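Ribosomal protein L11 methyltransferase (Lactobacillus delbrueckii subsp. bulgaricus ATCC BAA-365, PDB 3GRZ) probably trimethylates lysine side chains of ribosomal protein L11 with S-adenosyl-L-methionine as methyl donor, this chain being its C-terminal S-adenosyl-L-methionine-binding part. Local coordinates at residues V5-L8 with L12-V15; E55-K60 with Q154-G159; A65-G70 with S117-V122; I76-H79 with S85-A88; I137-I142 with E169-E174. One frame throughout, in Å; residues are numbered along the deposited sequence.

Contact 1: V5-L8 with L12-V15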
loop_
_atom_site.group_PDB
_atom_site.type_symbol
_atom_site.label_atom_id
_atom_site.label_comp_id
_atom_site.label_asym_id
_atom_site.label_seq_id
_atom_site.Cartn_x
_atom_site.Cartn_y
_atom_site.Cartn_z
ATOM N N VAL B 5 -12.201 1.670 -15.951
ATOM C CA VAL B 5 -11.690 1.016 -14.746
ATOM C C VAL B 5 -10.571 1.838 -14.112
ATOM O O VAL B 5 -9.643 2.274 -14.795
ATOM C CB VAL B 5 -11.164 -0.403 -15.056
ATOM C CG1 VAL B 5 -10.942 -1.204 -13.771
ATOM C CG2 VAL B 5 -12.130 -1.129 -15.952
ATOM N N ILE B 6 -10.676 2.058 -12.806
ATOM C CA ILE B 6 -9.623 2.715 -12.046
ATOM C C ILE B 6 -8.953 1.623 -11.223
ATOM O O ILE B 6 -9.499 1.178 -10.215
ATOM C CB ILE B 6 -10.186 3.832 -11.113
ATOM C CG1 ILE B 6 -11.100 4.805 -11.873
ATOM C CG2 ILE B 6 -9.057 4.574 -10.379
ATOM C CD1 ILE B 6 -10.448 5.546 -13.030
ATOM N N ASN B 7 -7.794 1.155 -11.680
ATOM C CA ASN B 7 -6.992 0.211 -10.895
ATOM C C ASN B 7 -6.329 0.922 -9.712
ATOM O O ASN B 7 -5.567 1.862 -9.904
ATOM C CB ASN B 7 -5.925 -0.441 -11.769
ATOM C CG ASN B 7 -6.481 -1.519 -12.653
ATOM O OD1 ASN B 7 -7.152 -2.445 -12.188
ATOM N ND2 ASN B 7 -6.194 -1.423 -13.938
ATOM N N LEU B 8 -6.639 0.493 -8.497
ATOM C CA LEU B 8 -6.022 1.098 -7.318
ATOM C C LEU B 8 -4.820 0.278 -6.853
ATOM O O LEU B 8 -3.754 0.827 -6.569
ATOM C CB LEU B 8 -7.038 1.251 -6.182
ATOM C CG LEU B 8 -8.107 2.339 -6.337
ATOM C CD1 LEU B 8 -9.033 2.295 -5.155
ATOM C CD2 LEU B 8 -7.504 3.723 -6.477
ATOM N N LEU B 12 -7.730 -4.177 -5.511
ATOM C CA LEU B 12 -8.848 -3.250 -5.648
ATOM C C LEU B 12 -8.863 -2.484 -6.967
ATOM O O LEU B 12 -7.873 -1.844 -7.334
ATOM C CB LEU B 12 -8.825 -2.237 -4.515
ATOM C CG LEU B 12 -10.137 -2.129 -3.763
ATOM C CD1 LEU B 12 -10.013 -2.874 -2.426
ATOM C CD2 LEU B 12 -10.461 -0.664 -3.566
ATOM N N ALA B 13 -9.999 -2.551 -7.663
ATOM C CA ALA B 13 -10.280 -1.683 -8.788
ATOM C C ALA B 13 -11.667 -1.049 -8.633
ATOM O O ALA B 13 -12.560 -1.605 -7.972
ATOM C CB ALA B 13 -10.148 -2.453 -10.135
ATOM N N ILE B 14 -11.832 0.138 -9.199
ATOM C CA ILE B 14 -13.118 0.825 -9.158
ATOM C C ILE B 14 -13.665 0.868 -10.575
ATOM O O ILE B 14 -12.938 1.159 -11.525
ATOM C CB ILE B 14 -13.018 2.265 -8.608
ATOM C CG1 ILE B 14 -12.404 2.292 -7.211
ATOM C CG2 ILE B 14 -14.393 2.942 -8.571
ATOM C CD1 ILE B 14 -12.085 3.710 -6.757
ATOM N N VAL B 15 -14.956 0.582 -10.695
ATOM C CA VAL B 15 -15.617 0.436 -11.980
ATOM C C VAL B 15 -16.949 1.201 -11.940
ATOM O O VAL B 15 -17.622 1.188 -10.919
ATOM C CB VAL B 15 -15.751 -1.079 -12.280
ATOM C CG1 VAL B 15 -17.109 -1.486 -12.782
ATOM C CG2 VAL B 15 -14.656 -1.517 -13.220
#
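Ile6 and Ile14 form the hydrogen-bonded pair of an antiparallel beta hairpin, strands 6-9 and 12-16. Three backbone bonds close it. Ile6 N donates to Ile14 O at 2.8 Å, nearly straight (177°) and in the carbonyl plane. Ile14 N returns a bond to Ile6 O at 2.7 Å, and Leu8 N reaches Leu12 O at 2.9 Å along a more bent path (147°). A CA-H...O contact adds to these, with Ala13 CA 3.3 Å from Ile6 O. The closest apolar contacts lie near the two ends. Leu8 CG lies beside the backbone N (chi1 -73°), which brings CD1 alongside Leu12 CD2 at 3.6 Å and obliquely against Ile14 CD1 at 3.7 Å. At the other end Val5 CG2 runs beside Val15 CG2, also 3.7 Å away. On the face shared by Asn7 and Ala13, Asn7 OD1 rests 3.6 Å from Ala13 CB. Leu8 and Leu12 both lean on Met51 of helix 44-57, and Leu8 also on Thr47, predicted to bind S-adenosyl-L-methionine. With polar groups bonded along the backbone and leucines packed on that helix, the chemistry implies a hairpin fixed in register by its main chain and seated on helix 44-57 by its leucine end.

Contact 2: E55-K60 with Q154-G159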
loop_
_atom_site.group_PDB
_atom_site.type_symbol
_atom_site.label_atom_id
_atom_site.label_comp_id
_atom_site.label_asym_id
_atom_site.label_seq_id
_atom_site.Cartn_x
_atom_site.Cartn_y
_atom_site.Cartn_z
ATOM N N GLU B 55 -5.179 -1.210 3.470
ATOM C CA GLU B 55 -4.557 -2.489 3.121
ATOM C C GLU B 55 -3.436 -2.841 4.118
ATOM O O GLU B 55 -3.297 -3.992 4.520
ATOM C CB GLU B 55 -4.025 -2.433 1.675
ATOM C CG GLU B 55 -3.124 -3.597 1.235
ATOM C CD GLU B 55 -3.890 -4.880 0.938
ATOM O OE1 GLU B 55 -5.122 -4.817 0.735
ATOM O OE2 GLU B 55 -3.258 -5.962 0.908
ATOM N N ARG B 56 -2.681 -1.827 4.537
ATOM C CA ARG B 56 -1.611 -2.000 5.501
ATOM C C ARG B 56 -2.171 -2.325 6.878
ATOM O O ARG B 56 -1.676 -3.236 7.549
ATOM C CB ARG B 56 -0.736 -0.745 5.533
ATOM C CG ARG B 56 0.345 -0.714 6.596
ATOM C CD ARG B 56 1.021 0.654 6.600
ATOM N NE ARG B 56 1.941 0.827 7.713
ATOM C CZ ARG B 56 1.583 1.225 8.932
ATOM N NH1 ARG B 56 2.493 1.347 9.890
ATOM N NH2 ARG B 56 0.318 1.483 9.203
ATOM N N ALA B 57 -3.204 -1.586 7.292
ATOM C CA ALA B 57 -3.743 -1.701 8.651
ATOM C C ALA B 57 -4.575 -2.962 8.887
ATOM O O ALA B 57 -4.602 -3.472 9.999
ATOM C CB ALA B 57 -4.559 -0.449 9.029
ATOM N N MET B 58 -5.253 -3.470 7.853
ATOM C CA MET B 58 -6.240 -4.537 8.062
ATOM C C MET B 58 -5.607 -5.917 8.104
ATOM O O MET B 58 -5.844 -6.741 7.228
ATOM C CB MET B 58 -7.404 -4.467 7.035
ATOM C CG MET B 58 -8.713 -5.176 7.488
ATOM S SD MET B 58 -9.761 -4.305 8.706
ATOM C CE MET B 58 -10.500 -3.058 7.633
ATOM N N VAL B 59 -4.821 -6.173 9.149
ATOM C CA VAL B 59 -4.203 -7.496 9.371
ATOM C C VAL B 59 -5.133 -8.474 10.100
ATOM O O VAL B 59 -4.905 -9.692 10.084
ATOM C CB VAL B 59 -2.855 -7.379 10.155
ATOM C CG1 VAL B 59 -1.851 -6.543 9.357
ATOM C CG2 VAL B 59 -3.097 -6.764 11.569
ATOM N N LYS B 60 -6.176 -7.927 10.730
ATOM C CA LYS B 60 -7.246 -8.699 11.363
ATOM C C LYS B 60 -8.522 -7.836 11.224
ATOM O O LYS B 60 -8.402 -6.650 10.894
ATOM C CB LYS B 60 -6.904 -8.963 12.836
ATOM C CG LYS B 60 -6.892 -7.708 13.703
ATOM C CD LYS B 60 -6.524 -8.024 15.152
ATOM C CE LYS B 60 -6.614 -6.784 16.002
ATOM N NZ LYS B 60 -6.259 -7.065 17.424
ATOM N N GLN B 154 -5.794 2.894 15.287
ATOM C CA GLN B 154 -5.028 3.499 14.210
ATOM C C GLN B 154 -5.900 4.465 13.419
ATOM O O GLN B 154 -7.129 4.401 13.482
ATOM C CB GLN B 154 -4.468 2.412 13.297
ATOM C CG GLN B 154 -3.431 1.572 13.991
ATOM C CD GLN B 154 -3.003 0.396 13.176
ATOM O OE1 GLN B 154 -3.649 -0.655 13.190
ATOM N NE2 GLN B 154 -1.896 0.550 12.471
ATOM N N VAL B 155 -5.255 5.379 12.706
ATOM C CA VAL B 155 -5.949 6.443 11.991
ATOM C C VAL B 155 -5.306 6.546 10.605
ATOM O O VAL B 155 -4.079 6.478 10.474
ATOM C CB VAL B 155 -5.926 7.810 12.768
ATOM C CG1 VAL B 155 -6.556 8.920 11.973
ATOM C CG2 VAL B 155 -6.710 7.721 14.091
ATOM N N ILE B 156 -6.134 6.660 9.575
ATOM C CA ILE B 156 -5.651 6.940 8.226
ATOM C C ILE B 156 -6.257 8.240 7.707
ATOM O O ILE B 156 -7.483 8.358 7.616
ATOM C CB ILE B 156 -6.001 5.805 7.252
ATOM C CG1 ILE B 156 -5.428 4.485 7.770
ATOM C CG2 ILE B 156 -5.496 6.133 5.832
ATOM C CD1 ILE B 156 -6.145 3.305 7.233
ATOM N N PHE B 157 -5.396 9.209 7.397
ATOM C CA PHE B 157 -5.804 10.465 6.778
ATOM C C PHE B 157 -5.351 10.498 5.346
ATOM O O PHE B 157 -4.253 10.049 5.025
ATOM C CB PHE B 157 -5.167 11.686 7.454
ATOM C CG PHE B 157 -5.771 12.054 8.791
ATOM C CD1 PHE B 157 -6.950 11.452 9.248
ATOM C CD2 PHE B 157 -5.172 13.046 9.569
ATOM C CE1 PHE B 157 -7.509 11.813 10.473
ATOM C CE2 PHE B 157 -5.723 13.419 10.808
ATOM C CZ PHE B 157 -6.879 12.796 11.264
ATOM N N SER B 158 -6.188 11.061 4.489
ATOM C CA SER B 158 -5.781 11.397 3.138
ATOM C C SER B 158 -6.465 12.713 2.777
ATOM O O SER B 158 -7.267 13.235 3.574
ATOM C CB SER B 158 -6.158 10.290 2.167
ATOM O OG SER B 158 -5.494 10.500 0.938
ATOM N N GLY B 159 -6.130 13.259 1.612
ATOM C CA GLY B 159 -6.693 14.530 1.154
ATOM C C GLY B 159 -5.910 15.740 1.645
ATOM O O GLY B 159 -6.395 16.864 1.558
HETATM O O HOH W 1 -0.496 2.952 11.858
HETATM O O HOH W 2 -3.062 -2.992 12.284
#
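Ala57, at the C-terminal end of helix 44-57, meets Gln154 and Ile156 of strand 153-161, so that a helix flanking the central sheet of the Rossmann-like methyltransferase fold is joined to one of its inner strands. Gln154 supplies most of the strand's side of this contact. Its CB points toward the helix, CG is set beside the backbone N (chi1 -67°), and the chain runs on extended to the amide, which lies between Ala57 and Arg56. OE1 comes within 4.3 Å of Ala57 CB and accepts a hydrogen bond from a water at 2.6 Å. That water also donates to Ala57 O, 2.8 Å away, a carbonyl that takes Val59 N as well, across the inverse gamma turn centred on Met58. NE2 donates to a second water at 2.8 Å. Arg56 NH2 donates to the same water, which lies in the guanidinium plane at its edge. Guanidinium and amide are turned 64° against each other, and both facing nitrogens are donors, so the water supplies the acceptor they lack in each other. The helix end also reaches the second subunit, where Glu55 OE2 is hydrogen-bonded to His11 ND1 of that subunit. Deeper in, the dry part of the contact is slight: Ile156 CD1 lies 4.5 Å from Ala57 CB.

Contact 3: A65-G70 with S117-V122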
loop_
_atom_site.group_PDB
_atom_site.type_symbol
_atom_site.label_atom_id
_atom_site.label_comp_id
_atom_site.label_asym_id
_atom_site.label_seq_id
_atom_site.Cartn_x
_atom_site.Cartn_y
_atom_site.Cartn_z
ATOM N N ALA B 65 -14.517 3.520 11.530
ATOM C CA ALA B 65 -15.312 4.707 11.209
ATOM C C ALA B 65 -14.686 5.381 10.002
ATOM O O ALA B 65 -13.495 5.685 10.015
ATOM C CB ALA B 65 -15.379 5.691 12.381
ATOM N N ASP B 66 -15.494 5.593 8.963
ATOM C CA ASP B 66 -15.092 6.330 7.775
ATOM C C ASP B 66 -15.760 7.692 7.833
ATOM O O ASP B 66 -16.974 7.811 7.644
ATOM C CB ASP B 66 -15.499 5.566 6.507
ATOM C CG ASP B 66 -15.158 6.321 5.209
ATOM O OD1 ASP B 66 -14.297 7.238 5.229
ATOM O OD2 ASP B 66 -15.761 5.991 4.156
ATOM N N VAL B 67 -14.961 8.716 8.093
ATOM C CA VAL B 67 -15.469 10.056 8.363
ATOM C C VAL B 67 -15.429 10.876 7.084
ATOM O O VAL B 67 -14.400 10.916 6.419
ATOM C CB VAL B 67 -14.629 10.748 9.476
ATOM C CG1 VAL B 67 -15.133 12.157 9.752
ATOM C CG2 VAL B 67 -14.665 9.927 10.756
ATOM N N GLY B 68 -16.542 11.531 6.742
ATOM C CA GLY B 68 -16.633 12.281 5.482
ATOM C C GLY B 68 -16.728 11.341 4.299
ATOM O O GLY B 68 -16.059 11.530 3.285
ATOM N N THR B 69 -17.573 10.324 4.434
ATOM C CA THR B 69 -17.574 9.164 3.535
ATOM C C THR B 69 -17.818 9.475 2.040
ATOM O O THR B 69 -17.364 8.721 1.166
ATOM C CB THR B 69 -18.540 8.057 4.068
ATOM O OG1 THR B 69 -18.256 6.807 3.436
ATOM C CG2 THR B 69 -20.006 8.417 3.813
ATOM N N GLY B 70 -18.504 10.590 1.758
ATOM C CA GLY B 70 -18.800 11.017 0.382
ATOM C C GLY B 70 -19.598 9.969 -0.357
ATOM O O GLY B 70 -20.755 9.704 -0.028
ATOM N N SER B 117 -21.642 15.697 11.572
ATOM C CA SER B 117 -20.399 16.387 11.301
ATOM C C SER B 117 -19.257 15.781 12.115
ATOM O O SER B 117 -19.287 15.792 13.348
ATOM C CB SER B 117 -20.549 17.878 11.606
ATOM O OG SER B 117 -19.382 18.578 11.234
ATOM N N LEU B 118 -18.259 15.256 11.402
ATOM C CA LEU B 118 -17.084 14.599 11.986
ATOM C C LEU B 118 -17.493 13.440 12.874
ATOM O O LEU B 118 -18.105 12.493 12.389
ATOM C CB LEU B 118 -16.163 15.604 12.690
ATOM C CG LEU B 118 -15.609 16.654 11.718
ATOM C CD1 LEU B 118 -14.832 17.707 12.462
ATOM C CD2 LEU B 118 -14.752 15.996 10.641
ATOM N N LEU B 119 -17.173 13.509 14.163
ATOM C CA LEU B 119 -17.582 12.458 15.089
ATOM C C LEU B 119 -18.475 12.973 16.217
ATOM O O LEU B 119 -18.543 12.345 17.282
ATOM C CB LEU B 119 -16.363 11.709 15.654
ATOM C CG LEU B 119 -15.560 10.848 14.669
ATOM C CD1 LEU B 119 -14.206 10.490 15.255
ATOM C CD2 LEU B 119 -16.322 9.599 14.232
ATOM N N ALA B 120 -19.169 14.082 15.951
ATOM C CA ALA B 120 -20.188 14.605 16.855
ATOM C C ALA B 120 -21.298 13.578 17.003
ATOM O O ALA B 120 -21.818 13.052 16.011
ATOM C CB ALA B 120 -20.750 15.931 16.340
ATOM N N ASP B 121 -21.608 13.247 18.251
ATOM C CA ASP B 121 -22.722 12.364 18.549
ATOM C C ASP B 121 -22.474 10.920 18.111
ATOM O O ASP B 121 -23.417 10.124 18.010
ATOM C CB ASP B 121 -24.011 12.918 17.930
ATOM C CG ASP B 121 -24.444 14.230 18.565
ATOM O OD1 ASP B 121 -24.819 14.224 19.758
ATOM O OD2 ASP B 121 -24.402 15.270 17.870
ATOM N N VAL B 122 -21.208 10.578 17.858
ATOM C CA VAL B 122 -20.857 9.189 17.601
ATOM C C VAL B 122 -20.403 8.594 18.925
ATOM O O VAL B 122 -19.399 9.023 19.499
ATOM C CB VAL B 122 -19.759 9.050 16.527
ATOM C CG1 VAL B 122 -19.360 7.593 16.386
ATOM C CG2 VAL B 122 -20.253 9.587 15.195
#
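Flanking Val67, which packs on Leu118 and Leu119, Thr69 OG1 donates a 2.7 Å hydrogen bond to Asp66 OD2. The hydroxyl meets this oxygen from above the carboxylate plane, 53° out of it, and so ties the end of strand 63-67 to the loop that follows. Asp66 points away from segment 117-122, whereas Ala65 and Val67 point toward it. Val67 carries most of the strand's side of the contact, one branch for each leucine. With CG1 anti to the backbone N (chi1 179°), that methyl lies 3.8 Å from Leu118 CA and 4.0 Å from Leu118 CD2. Its other branch, CG2, reaches Leu119 CD2 at 3.9 Å, the two side chains crossing at about a right angle. The same Leu119 CD2 also brushes Ala65 CB at 4.4 Å. In the Rossmann-like fold of these methyltransferases the loop after this strand is the glycine-rich S-adenosyl-L-methionine-binding loop. Here it holds Gly68, predicted to bind S-adenosyl-L-methionine, whose positive phi (73°) suits a glycine. Replacing Val67 by an alanine would probably open a gap beside Leu118 CA and leave Leu119 CD2 with Ala65 CB as its one partner in segment 65-70. The opposing loop is folded by two beta turns, a type II' turn from Ser117 to Ala120 and a type II turn from Leu119 to Val122. Leu119 N is bound by Gln144 OE1 of helix 135-145, while Gly70 N bonds to OD2 of Asp90, also predicted to bind S-adenosyl-L-methionine.

Contact 4: I76-H79 with S85-A88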
loop_
_atom_site.group_PDB
_atom_site.type_symbol
_atom_site.label_atom_id
_atom_site.label_comp_id
_atom_site.label_asym_id
_atom_site.label_seq_id
_atom_site.Cartn_x
_atom_site.Cartn_y
_atom_site.Cartn_z
ATOM N N ILE B 76 -16.903 1.017 1.879
ATOM C CA ILE B 76 -17.139 -0.204 1.098
ATOM C C ILE B 76 -15.872 -1.075 0.997
ATOM O O ILE B 76 -15.921 -2.282 1.183
ATOM C CB ILE B 76 -17.684 0.147 -0.314
ATOM C CG1 ILE B 76 -19.112 0.703 -0.192
ATOM C CG2 ILE B 76 -17.661 -1.076 -1.267
ATOM C CD1 ILE B 76 -19.540 1.554 -1.407
ATOM N N ALA B 77 -14.748 -0.445 0.695
ATOM C CA ALA B 77 -13.478 -1.141 0.605
ATOM C C ALA B 77 -13.070 -1.760 1.936
ATOM O O ALA B 77 -12.610 -2.895 1.969
ATOM C CB ALA B 77 -12.427 -0.194 0.143
ATOM N N ALA B 78 -13.261 -1.020 3.026
ATOM C CA ALA B 78 -12.981 -1.547 4.358
ATOM C C ALA B 78 -13.820 -2.787 4.640
ATOM O O ALA B 78 -13.297 -3.775 5.161
ATOM C CB ALA B 78 -13.218 -0.473 5.429
ATOM N N HIS B 79 -15.110 -2.743 4.272
ATOM C CA HIS B 79 -16.026 -3.881 4.483
ATOM C C HIS B 79 -15.529 -5.107 3.723
ATOM O O HIS B 79 -15.462 -6.209 4.274
ATOM C CB HIS B 79 -17.463 -3.517 4.066
ATOM C CG HIS B 79 -18.470 -4.588 4.346
ATOM N ND1 HIS B 79 -18.675 -5.662 3.503
ATOM C CD2 HIS B 79 -19.338 -4.745 5.373
ATOM C CE1 HIS B 79 -19.615 -6.440 4.005
ATOM N NE2 HIS B 79 -20.037 -5.906 5.136
ATOM N N SER B 85 -16.685 -4.160 11.626
ATOM C CA SER B 85 -17.876 -3.336 11.500
ATOM C C SER B 85 -17.460 -2.060 10.802
ATOM O O SER B 85 -16.283 -1.692 10.830
ATOM C CB SER B 85 -18.497 -3.017 12.862
ATOM O OG SER B 85 -17.637 -2.198 13.626
ATOM N N VAL B 86 -18.419 -1.398 10.160
ATOM C CA VAL B 86 -18.166 -0.125 9.473
ATOM C C VAL B 86 -19.277 0.874 9.768
ATOM O O VAL B 86 -20.459 0.593 9.542
ATOM C CB VAL B 86 -18.010 -0.272 7.922
ATOM C CG1 VAL B 86 -17.579 1.052 7.307
ATOM C CG2 VAL B 86 -16.992 -1.346 7.548
ATOM N N LEU B 87 -18.883 2.026 10.303
ATOM C CA LEU B 87 -19.751 3.185 10.372
ATOM C C LEU B 87 -19.218 4.217 9.386
ATOM O O LEU B 87 -18.027 4.532 9.392
ATOM C CB LEU B 87 -19.783 3.787 11.783
ATOM C CG LEU B 87 -20.521 5.132 11.908
ATOM C CD1 LEU B 87 -22.040 4.984 11.632
ATOM C CD2 LEU B 87 -20.284 5.742 13.275
ATOM N N ALA B 88 -20.099 4.722 8.531
ATOM C CA ALA B 88 -19.741 5.766 7.582
ATOM C C ALA B 88 -20.525 7.033 7.929
ATOM O O ALA B 88 -21.760 6.981 8.093
ATOM C CB ALA B 88 -20.038 5.296 6.159
#
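Val86 packs against Ala78 and His79 within a beta-alpha-beta unit, in which strand 63-67 leads into helix 73-80 and the chain returns as the parallel neighbouring strand 85-90. No hydrogen bond crosses between the two segments; the contact is made by a single methyl. Val86 has the most surface buried. Its CB points toward the helix, and with CG1 anti to the backbone N (chi1 -173°) it is CG2 that is presented to the helix. Ala78, also pointing at the strand, offers CB to this methyl at a loose 4.4 Å. Backbone takes part as well: Val86 CG2 lies 4.0 Å from His79 N. His79 takes part through its root rather than its ring: CB touches the methyl at 4.1 Å, while no atom of the imidazole comes as near, and its NE2 forms a weak hydrogen bond with Asp110 OD1. Val86 also rests on Ala75, one turn earlier on the helix, so that the strand is covered by the helix that follows the glycine-rich loop. Backbone hydrogen bonds of Val86 and Ala88 with Ala112 join strand 85-90 to strand 112-115. Val86 CG2 also lies 4.1 Å from His79 CA.

Contact 5: I137-I142 with E169-E174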
loop_
_atom_site.group_PDB
_atom_site.type_symbol
_atom_site.label_atom_id
_atom_site.label_comp_id
_atom_site.label_asym_id
_atom_site.label_seq_id
_atom_site.Cartn_x
_atom_site.Cartn_y
_atom_site.Cartn_z
ATOM N N ILE B 137 -10.591 20.685 7.700
ATOM C CA ILE B 137 -11.591 19.855 8.375
ATOM C C ILE B 137 -10.883 18.788 9.216
ATOM O O ILE B 137 -11.309 18.495 10.339
ATOM C CB ILE B 137 -12.579 19.200 7.369
ATOM C CG1 ILE B 137 -13.124 20.253 6.394
ATOM C CG2 ILE B 137 -13.740 18.517 8.105
ATOM C CD1 ILE B 137 -13.715 19.670 5.124
ATOM N N LEU B 138 -9.789 18.228 8.687
ATOM C CA LEU B 138 -8.952 17.294 9.465
ATOM C C LEU B 138 -8.457 17.900 10.781
ATOM O O LEU B 138 -8.445 17.216 11.808
ATOM C CB LEU B 138 -7.764 16.775 8.655
ATOM C CG LEU B 138 -8.066 15.779 7.541
ATOM C CD1 LEU B 138 -6.789 15.513 6.751
ATOM C CD2 LEU B 138 -8.633 14.486 8.088
ATOM N N LEU B 139 -8.074 19.175 10.736
ATOM C CA LEU B 139 -7.673 19.926 11.935
ATOM C C LEU B 139 -8.772 19.960 13.005
ATOM O O LEU B 139 -8.468 19.906 14.196
ATOM C CB LEU B 139 -7.204 21.351 11.581
ATOM C CG LEU B 139 -5.888 21.473 10.790
ATOM C CD1 LEU B 139 -5.661 22.886 10.281
ATOM C CD2 LEU B 139 -4.678 21.003 11.601
ATOM N N ASP B 140 -10.035 20.016 12.578
ATOM C CA ASP B 140 -11.171 19.897 13.505
ATOM C C ASP B 140 -11.402 18.457 13.980
ATOM O O ASP B 140 -11.890 18.234 15.095
ATOM C CB ASP B 140 -12.450 20.460 12.878
ATOM C CG ASP B 140 -12.370 21.960 12.622
ATOM O OD1 ASP B 140 -11.621 22.653 13.343
ATOM O OD2 ASP B 140 -13.061 22.444 11.697
ATOM N N LEU B 141 -11.047 17.483 13.138
ATOM C CA LEU B 141 -11.189 16.068 13.492
ATOM C C LEU B 141 -10.145 15.621 14.511
ATOM O O LEU B 141 -10.442 14.802 15.386
ATOM C CB LEU B 141 -11.110 15.165 12.242
ATOM C CG LEU B 141 -11.260 13.653 12.459
ATOM C CD1 LEU B 141 -12.629 13.276 13.085
ATOM C CD2 LEU B 141 -11.039 12.904 11.154
ATOM N N ILE B 142 -8.925 16.144 14.385
ATOM C CA ILE B 142 -7.813 15.695 15.234
ATOM C C ILE B 142 -8.157 15.629 16.753
ATOM O O ILE B 142 -8.008 14.555 17.348
ATOM C CB ILE B 142 -6.461 16.418 14.893
ATOM C CG1 ILE B 142 -5.900 15.900 13.553
ATOM C CG2 ILE B 142 -5.436 16.196 16.000
ATOM C CD1 ILE B 142 -4.881 16.816 12.876
ATOM N N GLU B 169 0.867 17.963 11.010
ATOM C CA GLU B 169 1.907 17.361 11.852
ATOM C C GLU B 169 1.968 17.951 13.263
ATOM O O GLU B 169 2.132 17.222 14.232
ATOM C CB GLU B 169 3.277 17.473 11.183
ATOM C CG GLU B 169 3.483 16.506 10.022
ATOM C CD GLU B 169 4.863 16.602 9.377
ATOM O OE1 GLU B 169 5.486 17.685 9.417
ATOM O OE2 GLU B 169 5.315 15.588 8.810
ATOM N N GLN B 170 1.814 19.268 13.367
ATOM C CA GLN B 170 1.866 19.970 14.650
ATOM C C GLN B 170 0.654 19.619 15.507
ATOM O O GLN B 170 0.808 19.279 16.678
ATOM C CB GLN B 170 1.960 21.478 14.421
ATOM C CG GLN B 170 2.496 22.274 15.600
ATOM C CD GLN B 170 2.242 23.770 15.452
ATOM O OE1 GLN B 170 2.546 24.371 14.416
ATOM N NE2 GLN B 170 1.674 24.377 16.491
ATOM N N ALA B 171 -0.536 19.661 14.906
ATOM C CA ALA B 171 -1.782 19.256 15.582
ATOM C C ALA B 171 -1.807 17.794 16.044
ATOM O O ALA B 171 -2.335 17.501 17.119
ATOM C CB ALA B 171 -2.979 19.562 14.717
ATOM N N LEU B 172 -1.227 16.890 15.249
ATOM C CA LEU B 172 -1.088 15.485 15.655
ATOM C C LEU B 172 -0.166 15.339 16.882
ATOM O O LEU B 172 -0.510 14.653 17.846
ATOM C CB LEU B 172 -0.596 14.620 14.479
ATOM C CG LEU B 172 -1.608 14.306 13.360
ATOM C CD1 LEU B 172 -0.906 13.787 12.095
ATOM C CD2 LEU B 172 -2.685 13.329 13.823
ATOM N N ALA B 173 0.993 15.997 16.831
ATOM C CA ALA B 173 1.967 15.998 17.936
ATOM C C ALA B 173 1.340 16.522 19.227
ATOM O O ALA B 173 1.457 15.891 20.280
ATOM C CB ALA B 173 3.199 16.830 17.562
ATOM N N GLU B 174 0.639 17.652 19.111
ATOM C CA GLU B 174 -0.070 18.295 20.221
ATOM C C GLU B 174 -1.133 17.411 20.846
ATOM O O GLU B 174 -1.426 17.549 22.034
ATOM C CB GLU B 174 -0.722 19.602 19.760
ATOM C CG GLU B 174 0.251 20.768 19.628
ATOM C CD GLU B 174 -0.281 21.909 18.773
ATOM O OE1 GLU B 174 -1.464 21.860 18.365
ATOM O OE2 GLU B 174 0.494 22.861 18.507
#
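Next to Ala171, the residue on which Leu139 and Ile142 close, the flat amide of Gln170 and carboxylate of Glu174 are hydrogen-bonded to each other along the outside of their helix. Gln170 NE2 donates to Glu174 OE2 at 2.8 Å. The acceptor lies close to the amide plane, and the donor arrives on the syn side of the carboxylate, 28° out of that plane. The bond spans one helical turn and stays on the exposed side, leaving the helix interface to apolar groups. Ala171 CB points at segment 137-142 and takes two methyls: Leu139 CD2 at 3.8 Å and Ile142 CD1 also at 3.8 Å. The two segments, from helices 135-145 and 165-174 on one side of the central sheet in this alternating beta/alpha fold, run almost parallel (5° between axes, 10.0 Å apart), with strand 153-161 between them in sequence. Within 137-142, Ile142 has the most surface buried by the other segment. With CG1 anti to the carbonyl carbon (chi1 -73°) and the chain extended beyond it, CD1 reaches Ala171, while CG2 lies 3.5 Å from Ala171 O. CG1 itself meets Leu172 CD2 at 4.1 Å, the side chains crossing at about a right angle. An alanine in place of Ile142 would keep none of these branches, and a gap facing Ala171 and Leu172 would probably open between the helices. Beneath, Ile142 rests on Phe157 of strand 153-161, while Leu172 lies on Phe177 and Ile179 of strand 177-185.

From the N terminus, contact 1 closes first, a short hairpin loop completed before any other contact begins. Helix 44-57 then opens contact 2, the longest loop of the set, which is shut only when strand 153-161 enters the sheet. Within that loop, contact 3 opens on strand 63-67 and closes on the loop before strand 126-132, and contact 4 lies wholly inside contact 3. Contact 5 opens before contact 2 closes and ends after it, so these two cross. Contact 1 touches contact 4 through Leu12 and Ala77, contacts 3 and 4 lie on the neighbouring strands 63-67 and 85-90 of the central sheet, and Phe157 links contact 2 to helix 135-145 of contact 5.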